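Local coordinates for TCR beta chain (Gallus gallus, PDB 6LIR), which pairs with the TCR alpha chain to form the chicken alpha-beta T-cell receptor, which probably recognises antigen presented by MHC molecules, at residues K161-D169 with L181-E191. Numbering follows the deposited sequence.
Sequences KRTEGVGTD and LTSRLRISAQE
Arg162 and Glu191 meet end-on in a two-pronged salt bridge beside the open end of the hairpin of strands 166-175 and 178-188 in the C1-set immunoglobulin domain, tying together residues that flank it. NH1 of Arg162 reaches OE1 of Glu191 at 2.9 Å and NH2 reaches OE2 at 2.8 Å, both nearly straight, with the flat groups only 16° from coplanar. A bend at chi2 (76°) turns the guanidinium so that its NE also holds Glu164 O, while NH1 shares a water with Arg186 O; four bonds thus fix the rotation of the group. A leucine in place of Arg162 would probably leave the Glu191 carboxylate without its mate and the turn carbonyl of Glu164 without this donor. Farther along the hairpin, Arg184 NH2 and Asp169 OD1 form a second salt bridge, modelled at a doubtfully short 2.3 Å; Asp169 OD2 is hydrogen-bonded to Thr150 OG1 of the TCR alpha chain. Between these charges, Gly167 and Arg184 form an antiparallel hydrogen-bonded pair, Gly167 N to Arg184 O (2.6 Å) and Arg184 N to Gly167 O (2.8 Å). On the face that carries Val166, Thr168 OG1 and Ser183 OG share a hydrogen bond of 2.7 Å, and Trp155 NE1 also bonds Ser183 OG. Leu185 CD1 lies over one guanidinium face of Arg162 and meets Val166 CG2 at 3.8 Å.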
loop_
_atom_site.group_PDB
_atom_site.type_symbol
_atom_site.label_atom_id
_atom_site.label_comp_id
_atom_site.label_asym_id
_atom_site.label_seq_id
_atom_site.Cartn_x
_atom_site.Cartn_y
_atom_site.Cartn_z
ATOM N N LYS B 161 5.121 5.598 -16.119
ATOM C CA LYS B 161 4.966 5.247 -14.709
ATOM C C LYS B 161 6.316 4.905 -14.103
ATOM O O LYS B 161 7.067 4.096 -14.654
ATOM C CB LYS B 161 4.014 4.058 -14.549
ATOM C CG LYS B 161 2.758 4.130 -15.396
ATOM C CD LYS B 161 1.492 4.124 -14.562
ATOM C CE LYS B 161 0.263 4.150 -15.465
ATOM N NZ LYS B 161 -0.518 2.882 -15.404
ATOM N N ARG B 162 6.630 5.521 -12.969
ATOM C CA ARG B 162 7.912 5.316 -12.312
ATOM C C ARG B 162 7.677 4.727 -10.931
ATOM O O ARG B 162 6.858 5.239 -10.162
ATOM C CB ARG B 162 8.673 6.638 -12.201
ATOM C CG ARG B 162 9.930 6.585 -11.348
ATOM C CD ARG B 162 11.059 5.902 -12.092
ATOM N NE ARG B 162 12.357 6.197 -11.494
ATOM C CZ ARG B 162 13.244 7.045 -12.008
ATOM N NH1 ARG B 162 14.400 7.251 -11.394
ATOM N NH2 ARG B 162 12.978 7.684 -13.139
ATOM N N THR B 163 8.421 3.676 -10.611
ATOM C CA THR B 163 8.373 3.062 -9.297
ATOM C C THR B 163 9.722 3.004 -8.603
ATOM O O THR B 163 9.779 3.070 -7.372
ATOM C CB THR B 163 7.854 1.618 -9.410
ATOM O OG1 THR B 163 8.510 0.959 -10.503
ATOM C CG2 THR B 163 6.357 1.592 -9.644
ATOM N N GLU B 164 10.803 2.865 -9.364
ATOM C CA GLU B 164 12.147 2.825 -8.808
ATOM C C GLU B 164 12.469 4.137 -8.097
ATOM O O GLU B 164 12.393 5.218 -8.692
ATOM C CB GLU B 164 13.162 2.516 -9.910
ATOM C CG GLU B 164 14.223 1.482 -9.499
ATOM C CD GLU B 164 13.681 0.065 -9.503
ATOM O OE1 GLU B 164 13.352 -0.483 -10.578
ATOM O OE2 GLU B 164 13.530 -0.495 -8.400
ATOM N N GLY B 165 12.857 4.028 -6.830
ATOM C CA GLY B 165 13.210 5.168 -6.024
ATOM C C GLY B 165 12.045 5.915 -5.428
ATOM O O GLY B 165 12.257 6.961 -4.803
ATOM N N VAL B 166 10.823 5.405 -5.565
ATOM C CA VAL B 166 9.645 6.080 -5.042
ATOM C C VAL B 166 9.330 5.510 -3.667
ATOM O O VAL B 166 9.251 4.286 -3.491
ATOM C CB VAL B 166 8.447 5.919 -5.992
ATOM C CG1 VAL B 166 7.177 6.486 -5.364
ATOM C CG2 VAL B 166 8.737 6.603 -7.319
ATOM N N GLY B 167 9.174 6.393 -2.684
ATOM C CA GLY B 167 8.573 5.993 -1.430
ATOM C C GLY B 167 7.342 6.806 -1.108
ATOM O O GLY B 167 7.444 8.005 -0.836
ATOM N N THR B 168 6.182 6.163 -1.093
ATOM C CA THR B 168 4.910 6.827 -0.845
ATOM C C THR B 168 4.359 6.375 0.497
ATOM O O THR B 168 4.361 5.175 0.793
ATOM C CB THR B 168 3.913 6.528 -1.967
ATOM O OG1 THR B 168 4.480 6.931 -3.222
ATOM C CG2 THR B 168 2.613 7.279 -1.741
ATOM N N ASP B 169 3.908 7.329 1.315
ATOM C CA ASP B 169 3.252 6.962 2.563
ATOM C C ASP B 169 2.062 6.062 2.271
ATOM O O ASP B 169 1.262 6.337 1.371
ATOM C CB ASP B 169 2.783 8.208 3.317
ATOM C CG ASP B 169 3.917 9.135 3.671
ATOM O OD1 ASP B 169 5.082 8.690 3.614
ATOM O OD2 ASP B 169 3.644 10.307 4.007
ATOM N N LEU B 181 -0.664 13.708 2.512
ATOM C CA LEU B 181 0.026 12.502 2.077
ATOM C C LEU B 181 1.298 12.914 1.350
ATOM O O LEU B 181 1.302 13.895 0.606
ATOM C CB LEU B 181 -0.856 11.629 1.170
ATOM C CG LEU B 181 -0.384 10.183 0.976
ATOM C CD1 LEU B 181 -0.684 9.334 2.208
ATOM C CD2 LEU B 181 -1.005 9.561 -0.269
ATOM N N THR B 182 2.372 12.163 1.569
ATOM C CA THR B 182 3.686 12.525 1.062
ATOM C C THR B 182 4.262 11.389 0.231
ATOM O O THR B 182 4.133 10.216 0.590
ATOM C CB THR B 182 4.645 12.866 2.218
ATOM O OG1 THR B 182 4.091 13.928 3.005
ATOM C CG2 THR B 182 6.006 13.297 1.693
ATOM N N SER B 183 4.930 11.748 -0.863
ATOM C CA SER B 183 5.639 10.781 -1.686
ATOM C C SER B 183 6.990 11.358 -2.060
ATOM O O SER B 183 7.089 12.528 -2.442
ATOM C CB SER B 183 4.856 10.433 -2.956
ATOM O OG SER B 183 5.514 9.398 -3.665
ATOM N N ARG B 184 8.025 10.538 -1.933
ATOM C CA ARG B 184 9.388 10.930 -2.252
ATOM C C ARG B 184 9.883 10.096 -3.420
ATOM O O ARG B 184 9.710 8.872 -3.429
ATOM C CB ARG B 184 10.303 10.770 -1.034
ATOM C CG ARG B 184 10.024 11.795 0.054
ATOM C CD ARG B 184 9.847 11.151 1.426
ATOM N NE ARG B 184 8.775 10.166 1.441
ATOM C CZ ARG B 184 7.890 10.029 2.423
ATOM N NH1 ARG B 184 7.930 10.823 3.485
ATOM N NH2 ARG B 184 6.958 9.096 2.337
ATOM N N LEU B 185 10.454 10.761 -4.418
ATOM C CA LEU B 185 11.185 10.106 -5.497
ATOM C C LEU B 185 12.642 10.538 -5.395
ATOM O O LEU B 185 12.961 11.713 -5.603
ATOM C CB LEU B 185 10.597 10.464 -6.862
ATOM C CG LEU B 185 11.466 10.157 -8.088
ATOM C CD1 LEU B 185 11.800 8.670 -8.174
ATOM C CD2 LEU B 185 10.792 10.637 -9.373
ATOM N N ARG B 186 13.520 9.595 -5.067
ATOM C CA ARG B 186 14.951 9.862 -4.974
ATOM C C ARG B 186 15.643 9.359 -6.232
ATOM O O ARG B 186 15.484 8.192 -6.608
ATOM C CB ARG B 186 15.563 9.212 -3.730
ATOM C CG ARG B 186 16.925 9.810 -3.357
ATOM C CD ARG B 186 17.422 9.364 -1.987
ATOM N NE ARG B 186 18.407 10.308 -1.449
ATOM C CZ ARG B 186 19.249 10.037 -0.456
ATOM N NH1 ARG B 186 19.242 8.843 0.117
ATOM N NH2 ARG B 186 20.104 10.963 -0.036
ATOM N N ILE B 187 16.385 10.246 -6.899
ATOM C CA ILE B 187 17.054 9.914 -8.148
ATOM C C ILE B 187 18.524 10.308 -8.062
ATOM O O ILE B 187 18.926 11.121 -7.227
ATOM C CB ILE B 187 16.391 10.618 -9.347
ATOM C CG1 ILE B 187 16.454 12.132 -9.146
ATOM C CG2 ILE B 187 14.948 10.154 -9.511
ATOM C CD1 ILE B 187 15.768 12.922 -10.226
ATOM N N SER B 188 19.326 9.712 -8.945
ATOM C CA SER B 188 20.730 10.082 -9.064
ATOM C C SER B 188 20.869 11.533 -9.518
ATOM O O SER B 188 19.984 12.090 -10.171
ATOM C CB SER B 188 21.441 9.151 -10.045
ATOM O OG SER B 188 21.015 9.411 -11.370
ATOM N N ALA B 189 21.993 12.154 -9.142
ATOM C CA ALA B 189 22.274 13.517 -9.588
ATOM C C ALA B 189 22.299 13.626 -11.112
ATOM O O ALA B 189 21.796 14.606 -11.676
ATOM C CB ALA B 189 23.596 13.998 -8.988
ATOM N N GLN B 190 22.866 12.623 -11.797
ATOM C CA GLN B 190 22.897 12.620 -13.262
ATOM C C GLN B 190 21.492 12.703 -13.854
ATOM O O GLN B 190 21.264 13.414 -14.843
ATOM C CB GLN B 190 23.648 11.397 -13.798
ATOM C CG GLN B 190 23.469 10.094 -13.045
ATOM C CD GLN B 190 24.440 9.975 -11.883
ATOM O OE1 GLN B 190 24.198 10.521 -10.806
ATOM N NE2 GLN B 190 25.560 9.291 -12.105
ATOM N N GLU B 191 20.529 11.993 -13.258
ATOM C CA GLU B 191 19.172 12.026 -13.792
ATOM C C GLU B 191 18.494 13.348 -13.465
ATOM O O GLU B 191 17.663 13.825 -14.243
ATOM C CB GLU B 191 18.352 10.853 -13.244
ATOM C CG GLU B 191 16.951 10.779 -13.846
ATOM C CD GLU B 191 16.134 9.561 -13.410
ATOM O OE1 GLU B 191 16.582 8.797 -12.530
ATOM O OE2 GLU B 191 15.024 9.373 -13.960
HETATM O O HOH W 1 15.860 6.682 -8.819
#